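Local coordinates for putative glycosyl hydrolase (Bacteroides thetaiotaomicron VPI-5482, PDB 3K11), which is a putative glycoside hydrolase of the family 88 type, and so probably cleaves glycosidic bonds, though its substrate is not established, at residues A[24-32]-A[414-425]; A[85-96]-A[149-160]. One frame throughout, in Å; residues are numbered along the deposited sequence. Where two conformers were deposited one is given.

Interaction 1: residues A[24-32]-A[414-425]; sequences YGDLTPEQV and LNTQHPQMNDSA. With EDO (1,2-ethanediol), chain J; EDO (1,2-ethanediol), chain S; EDO (1,2-ethanediol), chain B.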
loop_
_atom_site.group_PDB
_atom_site.type_symbol
_atom_site.label_atom_id
_atom_site.label_comp_id
_atom_site.label_asym_id
_atom_site.label_seq_id
_atom_site.Cartn_x
_atom_site.Cartn_y
_atom_site.Cartn_z
ATOM N N TYR A 24 -11.480 -22.284 3.218
ATOM C CA TYR A 24 -10.649 -22.257 2.019
ATOM C C TYR A 24 -10.797 -23.607 1.325
ATOM O O TYR A 24 -11.069 -24.599 1.957
ATOM C CB TYR A 24 -9.157 -22.046 2.374
ATOM C CG TYR A 24 -8.286 -21.916 1.135
ATOM C CD1 TYR A 24 -8.130 -20.684 0.491
ATOM C CD2 TYR A 24 -7.699 -23.033 0.550
ATOM C CE1 TYR A 24 -7.410 -20.601 -0.682
ATOM C CE2 TYR A 24 -6.939 -22.934 -0.619
ATOM C CZ TYR A 24 -6.830 -21.722 -1.240
ATOM O OH TYR A 24 -6.117 -21.608 -2.392
ATOM N N GLY A 25 -10.695 -23.623 0.000
ATOM C CA GLY A 25 -10.577 -24.881 -0.715
ATOM C C GLY A 25 -11.839 -25.278 -1.448
ATOM O O GLY A 25 -12.554 -24.446 -2.013
ATOM N N ASP A 26 -12.094 -26.567 -1.404
ATOM C CA ASP A 26 -13.230 -27.153 -2.098
ATOM C C ASP A 26 -14.537 -26.476 -1.729
ATOM O O ASP A 26 -14.748 -26.082 -0.581
ATOM C CB ASP A 26 -13.359 -28.635 -1.747
ATOM C CG ASP A 26 -12.231 -29.505 -2.328
ATOM O OD1 ASP A 26 -11.586 -29.146 -3.325
ATOM O OD2 ASP A 26 -12.023 -30.597 -1.761
ATOM N N LEU A 27 -15.412 -26.382 -2.732
ATOM C CA LEU A 27 -16.718 -25.808 -2.620
ATOM C C LEU A 27 -17.614 -26.647 -3.549
ATOM O O LEU A 27 -17.240 -26.882 -4.704
ATOM C CB LEU A 27 -16.619 -24.376 -3.101
ATOM C CG LEU A 27 -17.847 -23.491 -3.055
ATOM C CD1 LEU A 27 -18.301 -23.392 -1.588
ATOM C CD2 LEU A 27 -17.498 -22.094 -3.710
ATOM N N THR A 28 -18.776 -27.093 -3.075
ATOM C CA THR A 28 -19.723 -27.830 -3.914
ATOM C C THR A 28 -20.899 -26.925 -4.244
ATOM O O THR A 28 -21.218 -26.012 -3.484
ATOM C CB THR A 28 -20.270 -29.094 -3.200
ATOM O OG1 THR A 28 -21.093 -28.668 -2.127
ATOM C CG2 THR A 28 -19.125 -29.953 -2.688
ATOM N N PRO A 29 -21.515 -27.128 -5.406
ATOM C CA PRO A 29 -22.705 -26.332 -5.669
ATOM C C PRO A 29 -23.820 -26.587 -4.662
ATOM O O PRO A 29 -24.594 -25.692 -4.396
ATOM C CB PRO A 29 -23.100 -26.723 -7.098
ATOM C CG PRO A 29 -22.376 -27.956 -7.407
ATOM C CD PRO A 29 -21.163 -27.996 -6.540
ATOM N N GLU A 30 -23.885 -27.785 -4.088
ATOM C CA GLU A 30 -24.870 -28.061 -3.038
ATOM C C GLU A 30 -24.648 -27.188 -1.798
ATOM O O GLU A 30 -25.610 -26.675 -1.211
ATOM C CB GLU A 30 -24.855 -29.534 -2.657
ATOM C CG GLU A 30 -25.371 -30.439 -3.781
ATOM C CD GLU A 30 -24.346 -30.758 -4.892
ATOM O OE1 GLU A 30 -23.134 -30.450 -4.751
ATOM O OE2 GLU A 30 -24.778 -31.341 -5.911
ATOM N N GLN A 31 -23.407 -27.016 -1.377
ATOM C CA GLN A 31 -23.176 -26.153 -0.228
ATOM C C GLN A 31 -23.576 -24.702 -0.575
ATOM O O GLN A 31 -24.307 -24.070 0.197
ATOM C CB GLN A 31 -21.729 -26.237 0.288
ATOM C CG GLN A 31 -21.490 -25.470 1.609
ATOM C CD GLN A 31 -22.515 -25.773 2.698
ATOM O OE1 GLN A 31 -22.718 -26.928 3.109
ATOM N NE2 GLN A 31 -23.194 -24.730 3.153
ATOM N N VAL A 32 -23.182 -24.207 -1.755
ATOM C CA VAL A 32 -23.533 -22.845 -2.129
ATOM C C VAL A 32 -25.048 -22.720 -2.108
ATOM O O VAL A 32 -25.597 -21.764 -1.556
ATOM C CB VAL A 32 -22.985 -22.425 -3.524
ATOM C CG1 VAL A 32 -23.451 -20.987 -3.849
ATOM C CG2 VAL A 32 -21.443 -22.517 -3.573
ATOM N N LEU A 414 -19.359 -23.625 -10.843
ATOM C CA LEU A 414 -18.974 -24.946 -10.327
ATOM C C LEU A 414 -19.556 -26.113 -11.119
ATOM O O LEU A 414 -18.975 -27.204 -11.129
ATOM C CB LEU A 414 -19.340 -25.096 -8.844
ATOM C CG LEU A 414 -18.688 -24.093 -7.889
ATOM C CD1 LEU A 414 -19.415 -24.130 -6.546
ATOM C CD2 LEU A 414 -17.196 -24.427 -7.745
ATOM N N ASN A 415 -20.696 -25.899 -11.754
ATOM C CA ASN A 415 -21.320 -26.907 -12.615
ATOM C C ASN A 415 -20.772 -26.960 -14.042
ATOM O O ASN A 415 -21.143 -27.839 -14.802
ATOM C CB ASN A 415 -22.822 -26.661 -12.701
ATOM C CG ASN A 415 -23.580 -27.122 -11.451
ATOM O OD1 ASN A 415 -23.157 -28.050 -10.763
ATOM N ND2 ASN A 415 -24.738 -26.515 -11.209
ATOM N N THR A 416 -19.911 -26.018 -14.404
ATOM C CA THR A 416 -19.333 -25.958 -15.735
ATOM C C THR A 416 -17.844 -26.299 -15.638
ATOM O O THR A 416 -17.345 -27.211 -16.316
ATOM C CB THR A 416 -19.534 -24.543 -16.335
ATOM O OG1 THR A 416 -20.910 -24.153 -16.201
ATOM C CG2 THR A 416 -19.146 -24.510 -17.811
ATOM N N GLN A 417 -17.143 -25.610 -14.746
ATOM C CA GLN A 417 -15.707 -25.809 -14.581
ATOM C C GLN A 417 -15.473 -27.021 -13.687
ATOM O O GLN A 417 -16.408 -27.560 -13.061
ATOM C CB GLN A 417 -15.092 -24.596 -13.909
ATOM C CG GLN A 417 -15.199 -23.331 -14.694
ATOM C CD GLN A 417 -14.216 -23.249 -15.829
ATOM O OE1 GLN A 417 -13.031 -23.668 -15.723
ATOM N NE2 GLN A 417 -14.678 -22.661 -16.925
ATOM N N HIS A 418 -14.202 -27.417 -13.576
ATOM C CA HIS A 418 -13.818 -28.541 -12.716
ATOM C C HIS A 418 -12.668 -28.191 -11.777
ATOM O O HIS A 418 -11.577 -28.739 -11.889
ATOM C CB HIS A 418 -13.438 -29.719 -13.588
ATOM C CG HIS A 418 -14.554 -30.152 -14.481
ATOM N ND1 HIS A 418 -15.597 -30.920 -14.021
ATOM C CD2 HIS A 418 -14.839 -29.850 -15.771
ATOM C CE1 HIS A 418 -16.467 -31.097 -15.002
ATOM N NE2 HIS A 418 -16.027 -30.464 -16.074
ATOM N N PRO A 419 -12.899 -27.268 -10.858
ATOM C CA PRO A 419 -11.834 -26.894 -9.947
ATOM C C PRO A 419 -11.445 -28.040 -9.033
ATOM O O PRO A 419 -12.271 -28.919 -8.756
ATOM C CB PRO A 419 -12.443 -25.742 -9.150
ATOM C CG PRO A 419 -13.881 -25.931 -9.246
ATOM C CD PRO A 419 -14.143 -26.553 -10.570
ATOM N N GLN A 420 -10.189 -28.025 -8.584
ATOM C CA GLN A 420 -9.631 -29.060 -7.777
ATOM C C GLN A 420 -8.410 -28.521 -7.044
ATOM O O GLN A 420 -7.679 -27.662 -7.536
ATOM C CB GLN A 420 -9.262 -30.235 -8.704
ATOM C CG GLN A 420 -8.634 -31.401 -8.038
ATOM C CD GLN A 420 -8.709 -32.679 -8.861
ATOM O OE1 GLN A 420 -9.372 -32.730 -9.905
ATOM N NE2 GLN A 420 -7.996 -33.719 -8.399
HETATM N N MSE A 421 -8.185 -29.038 -5.849
HETATM C CA MSE A 421 -7.024 -28.663 -5.079
HETATM C C MSE A 421 -5.791 -29.294 -5.737
HETATM O O MSE A 421 -5.800 -30.459 -6.159
HETATM C CB MSE A 421 -7.198 -29.140 -3.623
HETATM C CG MSE A 421 -8.326 -28.405 -2.862
HETATM SE SE MSE A 421 -7.715 -26.693 -2.350
HETATM C CE MSE A 421 -6.549 -27.133 -0.979
ATOM N N ASN A 422 -4.738 -28.507 -5.849
ATOM C CA ASN A 422 -3.462 -28.963 -6.382
ATOM C C ASN A 422 -2.375 -28.284 -5.568
ATOM O O ASN A 422 -2.286 -27.069 -5.550
ATOM C CB ASN A 422 -3.359 -28.618 -7.869
ATOM C CG ASN A 422 -2.220 -29.315 -8.541
ATOM O OD1 ASN A 422 -1.253 -29.719 -7.891
ATOM N ND2 ASN A 422 -2.311 -29.453 -9.855
ATOM N N ASP A 423 -1.553 -29.062 -4.878
ATOM C CA ASP A 423 -0.491 -28.446 -4.057
ATOM C C ASP A 423 -1.084 -27.452 -3.037
ATOM O O ASP A 423 -0.481 -26.448 -2.733
ATOM C CB ASP A 423 0.502 -27.779 -5.024
ATOM C CG ASP A 423 1.924 -27.874 -4.603
ATOM O OD1 ASP A 423 2.241 -28.422 -3.532
ATOM O OD2 ASP A 423 2.723 -27.361 -5.382
ATOM N N SER A 424 -2.275 -27.771 -2.493
ATOM C CA SER A 424 -2.914 -27.032 -1.420
ATOM C C SER A 424 -3.553 -25.734 -1.869
ATOM O O SER A 424 -3.990 -24.949 -1.021
ATOM C CB SER A 424 -1.917 -26.734 -0.271
ATOM O OG SER A 424 -1.351 -27.912 0.270
ATOM N N ALA A 425 -3.598 -25.497 -3.183
ATOM C CA ALA A 425 -4.213 -24.284 -3.771
ATOM C C ALA A 425 -5.405 -24.684 -4.648
ATOM O O ALA A 425 -5.346 -25.674 -5.361
ATOM C CB ALA A 425 -3.172 -23.521 -4.647
HETATM C C1 EDO J . 5.962 -27.599 -2.745
HETATM O O1 EDO J . 4.570 -27.474 -2.416
HETATM C C2 EDO J . 6.265 -27.100 -4.141
HETATM O O2 EDO J . 5.247 -27.601 -4.998
HETATM C C1 EDO S . -7.837 -26.506 2.372
HETATM O O1 EDO S . -6.422 -26.513 2.718
HETATM C C2 EDO S . -8.758 -26.809 3.556
HETATM O O2 EDO S . -8.916 -25.687 4.455
HETATM C C1 EDO B . -27.295 -26.643 -6.663
HETATM O O1 EDO B . -28.226 -26.001 -7.560
HETATM C C2 EDO B . -26.911 -28.040 -7.155
HETATM O O2 EDO B . -26.257 -27.988 -8.448
HETATM O O HOH W 1 -10.079 -30.991 -4.680
#
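L414, near the C-terminal end of helix 400-416, reaches across to the start of helix 29-45. Its CB lies 4.1 Å from CD of P29. CG, set beside the backbone N (chi1 -60°), sends the methyls apart: CD1 touches P29 N, L27 CG and, at 3.9 Å, CG2 of V32, while CD2 comes to the carbonyl O of L27. W358 of helix 347-362 touches L27 and V32. T28 is the N-cap of helix 29-45, its OG1 accepting from Q31 N at 2.9 Å, and P29 takes the first turn with CG 3.4 Å from N415 OD1. The two helices probably belong to the (alpha/alpha)6 barrel of family 88 enzymes, and here the loop leading into helix 29-45 meets the chain that runs from helix 400-416 into the beta hairpin 420-427, closed by a type I' turn. M421, a selenomethionine, bends at chi2 and chi3, bringing SE 3.8 Å from G25 CA and into an oblique Met-aromatic contact with Y24. A water donates to D26 OD1 and accepts from M421 N at 3.0 Å. Y24 OH lies 3.6 Å from A425 CA and is hydrogen-bonded to V426 N and to D383 OD2 of the second subunit.

Interaction 2: residues A[85-96]-A[149-160]; sequences GVTYSALIAAAE and AVCTAMIKLRLK. With EDO (1,2-ethanediol), chain P.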
loop_
_atom_site.group_PDB
_atom_site.type_symbol
_atom_site.label_atom_id
_atom_site.label_comp_id
_atom_site.label_asym_id
_atom_site.label_seq_id
_atom_site.Cartn_x
_atom_site.Cartn_y
_atom_site.Cartn_z
ATOM N N GLY A 85 -34.243 -3.988 -5.884
ATOM C CA GLY A 85 -34.086 -4.134 -7.335
ATOM C C GLY A 85 -32.948 -5.124 -7.614
ATOM O O GLY A 85 -33.062 -6.035 -8.467
ATOM N N VAL A 86 -31.863 -4.996 -6.867
ATOM C CA VAL A 86 -30.766 -5.951 -7.041
ATOM C C VAL A 86 -31.213 -7.362 -6.649
ATOM O O VAL A 86 -30.959 -8.366 -7.366
ATOM C CB VAL A 86 -29.493 -5.516 -6.252
ATOM C CG1 VAL A 86 -28.355 -6.548 -6.482
ATOM C CG2 VAL A 86 -29.079 -4.107 -6.636
ATOM N N THR A 87 -31.932 -7.476 -5.534
ATOM C CA THR A 87 -32.410 -8.791 -5.071
ATOM C C THR A 87 -33.284 -9.451 -6.118
ATOM O O THR A 87 -33.175 -10.670 -6.367
ATOM C CB THR A 87 -33.163 -8.649 -3.751
ATOM O OG1 THR A 87 -32.270 -8.140 -2.753
ATOM C CG2 THR A 87 -33.784 -10.004 -3.284
ATOM N N TYR A 88 -34.171 -8.672 -6.729
ATOM C CA TYR A 88 -35.043 -9.254 -7.756
ATOM C C TYR A 88 -34.246 -9.798 -8.953
ATOM O O TYR A 88 -34.526 -10.888 -9.452
ATOM C CB TYR A 88 -36.067 -8.235 -8.249
ATOM C CG TYR A 88 -37.050 -7.785 -7.193
ATOM C CD1 TYR A 88 -37.802 -8.713 -6.465
ATOM C CD2 TYR A 88 -37.253 -6.435 -6.943
ATOM C CE1 TYR A 88 -38.694 -8.287 -5.491
ATOM C CE2 TYR A 88 -38.145 -6.008 -5.964
ATOM C CZ TYR A 88 -38.876 -6.931 -5.258
ATOM O OH TYR A 88 -39.765 -6.514 -4.280
ATOM N N SER A 89 -33.277 -9.019 -9.438
ATOM C CA SER A 89 -32.398 -9.485 -10.534
ATOM C C SER A 89 -31.618 -10.723 -10.132
ATOM O O SER A 89 -31.480 -11.662 -10.934
ATOM C CB SER A 89 -31.431 -8.372 -11.028
ATOM O OG SER A 89 -32.061 -7.501 -11.988
ATOM N N ALA A 90 -31.112 -10.732 -8.902
ATOM C CA ALA A 90 -30.399 -11.903 -8.367
ATOM C C ALA A 90 -31.223 -13.177 -8.409
ATOM O O ALA A 90 -30.741 -14.266 -8.812
ATOM C CB ALA A 90 -29.955 -11.620 -6.942
ATOM N N LEU A 91 -32.469 -13.068 -7.962
ATOM C CA LEU A 91 -33.371 -14.235 -7.895
ATOM C C LEU A 91 -33.824 -14.721 -9.258
ATOM O O LEU A 91 -33.999 -15.941 -9.466
ATOM C CB LEU A 91 -34.567 -13.900 -6.996
ATOM C CG LEU A 91 -34.210 -13.813 -5.498
ATOM C CD1 LEU A 91 -35.384 -13.199 -4.690
ATOM C CD2 LEU A 91 -33.724 -15.187 -4.919
ATOM N N ILE A 92 -34.005 -13.797 -10.207
ATOM C CA ILE A 92 -34.256 -14.189 -11.592
ATOM C C ILE A 92 -33.081 -15.035 -12.079
ATOM O O ILE A 92 -33.240 -16.098 -12.683
ATOM C CB ILE A 92 -34.477 -12.961 -12.486
ATOM C CG1 ILE A 92 -35.788 -12.256 -12.139
ATOM C CG2 ILE A 92 -34.472 -13.335 -14.015
ATOM C CD1 ILE A 92 -35.852 -10.810 -12.679
ATOM N N ALA A 93 -31.873 -14.575 -11.785
ATOM C CA ALA A 93 -30.694 -15.312 -12.202
ATOM C C ALA A 93 -30.571 -16.638 -11.476
ATOM O O ALA A 93 -30.235 -17.659 -12.099
ATOM C CB ALA A 93 -29.411 -14.466 -11.992
ATOM N N ALA A 94 -30.838 -16.637 -10.167
ATOM C CA ALA A 94 -30.731 -17.862 -9.377
ATOM C C ALA A 94 -31.713 -18.936 -9.877
ATOM O O ALA A 94 -31.373 -20.136 -9.899
ATOM C CB ALA A 94 -30.921 -17.585 -7.906
ATOM N N ALA A 95 -32.919 -18.526 -10.292
ATOM C CA ALA A 95 -33.880 -19.509 -10.795
ATOM C C ALA A 95 -33.277 -20.194 -12.003
ATOM O O ALA A 95 -33.489 -21.370 -12.203
ATOM C CB ALA A 95 -35.228 -18.856 -11.188
ATOM N N GLU A 96 -32.529 -19.452 -12.812
ATOM C CA GLU A 96 -31.960 -20.005 -14.030
ATOM C C GLU A 96 -30.790 -20.930 -13.779
ATOM O O GLU A 96 -30.698 -21.972 -14.414
ATOM C CB GLU A 96 -31.519 -18.901 -14.977
ATOM C CG GLU A 96 -31.225 -19.437 -16.385
ATOM C CD GLU A 96 -30.529 -18.426 -17.255
ATOM O OE1 GLU A 96 -30.871 -17.217 -17.141
ATOM O OE2 GLU A 96 -29.649 -18.846 -18.050
ATOM N N ALA A 149 -32.860 0.120 -10.758
ATOM C CA ALA A 149 -32.603 -1.283 -10.422
ATOM C C ALA A 149 -33.887 -2.083 -10.434
ATOM O O ALA A 149 -33.895 -3.214 -10.892
ATOM C CB ALA A 149 -31.926 -1.387 -9.068
ATOM N N VAL A 150 -34.969 -1.498 -9.907
ATOM C CA VAL A 150 -36.282 -2.175 -9.890
ATOM C C VAL A 150 -36.875 -2.302 -11.287
ATOM O O VAL A 150 -37.302 -3.372 -11.680
ATOM C CB VAL A 150 -37.275 -1.481 -8.932
ATOM C CG1 VAL A 150 -38.674 -2.118 -9.041
ATOM C CG2 VAL A 150 -36.758 -1.580 -7.481
ATOM N N CYS A 151 -36.855 -1.208 -12.035
ATOM C CA CYS A 151 -37.304 -1.206 -13.425
ATOM C C CYS A 151 -36.558 -2.271 -14.238
ATOM O O CYS A 151 -37.174 -3.030 -14.993
ATOM C CB CYS A 151 -37.049 0.168 -14.047
ATOM S SG CYS A 151 -37.903 0.343 -15.653
ATOM N N THR A 152 -35.240 -2.362 -14.048
ATOM C CA THR A 152 -34.421 -3.330 -14.759
ATOM C C THR A 152 -34.932 -4.742 -14.526
ATOM O O THR A 152 -35.100 -5.517 -15.481
ATOM C CB THR A 152 -32.961 -3.198 -14.335
ATOM O OG1 THR A 152 -32.499 -1.880 -14.702
ATOM C CG2 THR A 152 -32.033 -4.250 -14.982
ATOM N N ALA A 153 -35.114 -5.107 -13.265
ATOM C CA ALA A 153 -35.631 -6.450 -12.929
ATOM C C ALA A 153 -37.025 -6.734 -13.493
ATOM O O ALA A 153 -37.306 -7.865 -13.924
ATOM C CB ALA A 153 -35.625 -6.652 -11.426
HETATM N N MSE A 154 -37.904 -5.723 -13.488
HETATM C CA MSE A 154 -39.262 -5.880 -14.017
HETATM C C MSE A 154 -39.232 -6.132 -15.517
HETATM O O MSE A 154 -39.964 -6.959 -16.007
HETATM C CB MSE A 154 -40.105 -4.649 -13.722
HETATM C CG MSE A 154 -40.511 -4.572 -12.267
HETATM SE SE MSE A 154 -41.606 -2.975 -11.960
HETATM C CE MSE A 154 -42.030 -3.327 -10.116
ATOM N N ILE A 155 -38.377 -5.393 -16.246
ATOM C CA ILE A 155 -38.177 -5.666 -17.679
ATOM C C ILE A 155 -37.676 -7.102 -17.911
ATOM O O ILE A 155 -38.259 -7.858 -18.691
ATOM C CB ILE A 155 -37.202 -4.666 -18.292
ATOM C CG1 ILE A 155 -37.834 -3.262 -18.346
ATOM C CG2 ILE A 155 -36.818 -5.093 -19.714
ATOM C CD1 ILE A 155 -36.716 -2.104 -18.457
ATOM N N LYS A 156 -36.653 -7.515 -17.157
ATOM C CA LYS A 156 -36.115 -8.845 -17.297
ATOM C C LYS A 156 -37.158 -9.930 -17.131
ATOM O O LYS A 156 -37.250 -10.850 -17.950
ATOM C CB LYS A 156 -35.002 -9.076 -16.298
ATOM C CG LYS A 156 -33.704 -8.341 -16.610
ATOM C CD LYS A 156 -32.798 -8.438 -15.415
ATOM C CE LYS A 156 -31.393 -7.914 -15.664
ATOM N NZ LYS A 156 -30.537 -7.996 -14.436
ATOM N N LEU A 157 -37.990 -9.815 -16.103
ATOM C CA LEU A 157 -38.991 -10.858 -15.885
ATOM C C LEU A 157 -40.153 -10.765 -16.871
ATOM O O LEU A 157 -40.632 -11.780 -17.365
ATOM C CB LEU A 157 -39.494 -10.864 -14.440
ATOM C CG LEU A 157 -40.329 -12.101 -14.033
ATOM C CD1 LEU A 157 -39.551 -13.395 -14.282
ATOM C CD2 LEU A 157 -40.700 -12.010 -12.550
ATOM N N ARG A 158 -40.585 -9.551 -17.195
ATOM C CA ARG A 158 -41.671 -9.438 -18.128
ATOM C C ARG A 158 -41.301 -9.985 -19.501
ATOM O O ARG A 158 -42.149 -10.556 -20.201
ATOM C CB ARG A 158 -42.181 -8.011 -18.240
ATOM C CG ARG A 158 -43.379 -7.915 -19.171
ATOM C CD ARG A 158 -44.197 -6.671 -18.893
ATOM N NE ARG A 158 -44.959 -6.389 -20.099
ATOM C CZ ARG A 158 -46.011 -7.078 -20.484
ATOM N NH1 ARG A 158 -46.524 -8.038 -19.722
ATOM N NH2 ARG A 158 -46.588 -6.786 -21.645
ATOM N N LEU A 159 -40.058 -9.812 -19.914
ATOM C CA LEU A 159 -39.632 -10.389 -21.182
ATOM C C LEU A 159 -39.625 -11.915 -21.144
ATOM O O LEU A 159 -39.682 -12.543 -22.194
ATOM C CB LEU A 159 -38.280 -9.841 -21.601
ATOM C CG LEU A 159 -38.313 -8.369 -22.056
ATOM C CD1 LEU A 159 -36.882 -7.818 -22.182
ATOM C CD2 LEU A 159 -39.088 -8.145 -23.359
ATOM N N LYS A 160 -39.603 -12.506 -19.955
ATOM C CA LYS A 160 -39.724 -13.961 -19.803
ATOM C C LYS A 160 -41.167 -14.407 -19.595
ATOM O O LYS A 160 -41.468 -15.588 -19.772
ATOM C CB LYS A 160 -38.871 -14.443 -18.642
ATOM C CG LYS A 160 -37.384 -14.242 -18.817
ATOM C CD LYS A 160 -36.639 -14.655 -17.549
ATOM C CE LYS A 160 -35.102 -14.709 -17.763
ATOM N NZ LYS A 160 -34.366 -15.692 -16.862
HETATM C C1 EDO P . -43.491 -15.210 -22.734
HETATM O O1 EDO P . -44.610 -14.679 -22.055
HETATM C C2 EDO P . -42.747 -14.039 -23.343
HETATM O O2 EDO P . -41.396 -14.475 -23.428
HETATM O O HOH W 2 -31.881 -4.960 -11.124
HETATM O O HOH W 3 -34.999 -16.706 -14.614
#
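G85 lies almost against the backbone of helix 148-160, its CA 3.9 Å from that of V150. With no side chain on G85, V150 CG2 can settle 3.7 Å from its CA, and A149 CB packs beside it. One turn on, A153 is a knob in the hole made by G85, Y88, S89 and I92; its methyl presses on Y88 CB at 3.6 Å. I92 is the reciprocal knob, sitting among A153, K156, L157 and K160. With CG1 beside the backbone N (chi1 -68°) and the chain extended beyond, its CD1 reaches A153 O at 3.5 Å. The segments run nearly parallel, at 26° and 7.8 Å between axes, in knobs-into-holes packing; two neighbouring helices pointing the same general way are consistent with the (alpha/alpha)6 barrel of this family.

The polar side of this tight end is well served. K156, extended beyond CG, donates from NZ to S89 OG (2.9 Å) and also makes a salt bridge with E277. S89 OG in turn donates to a water that bonds the carbonyl oxygens of G85 and A149. Toward the C-terminal ends the contact slackens at the exposed residues E96 and K160: their side chains cross at about a right angle and the salt bridge is long, OE1 to NZ 3.8 Å; E96 has its stronger partner in R412, through OE2. A water links K160 NZ to I92 O.

Around the pair, helix 101-128 packs on L91 and A94, W405 of helix 400-416 covers S89, A90 and A93, and helices 167-180 and 202-217 back the segment 149-160.

Overall arrangement
Interaction 2 is a buried pairing of two nearly parallel helices, its centre about 11 Å from the chain centre, whereas interaction 1 has its centre about 23 Å from the chain centre and is mostly loop and helix end. Their centres are 28 Å apart and they do not touch, yet helix 400-416 serves both: its W405 and A408 pack on 85-96, its R412 pairs with E96, and its end supplies L414. Along the chain, interaction 2 is nested within the loop that interaction 1 closes. Small residues and a lysine–serine bond bring the buried helices together; the contact nearer the surface relies on apolar patches and a bridging water, and borders the second subunit.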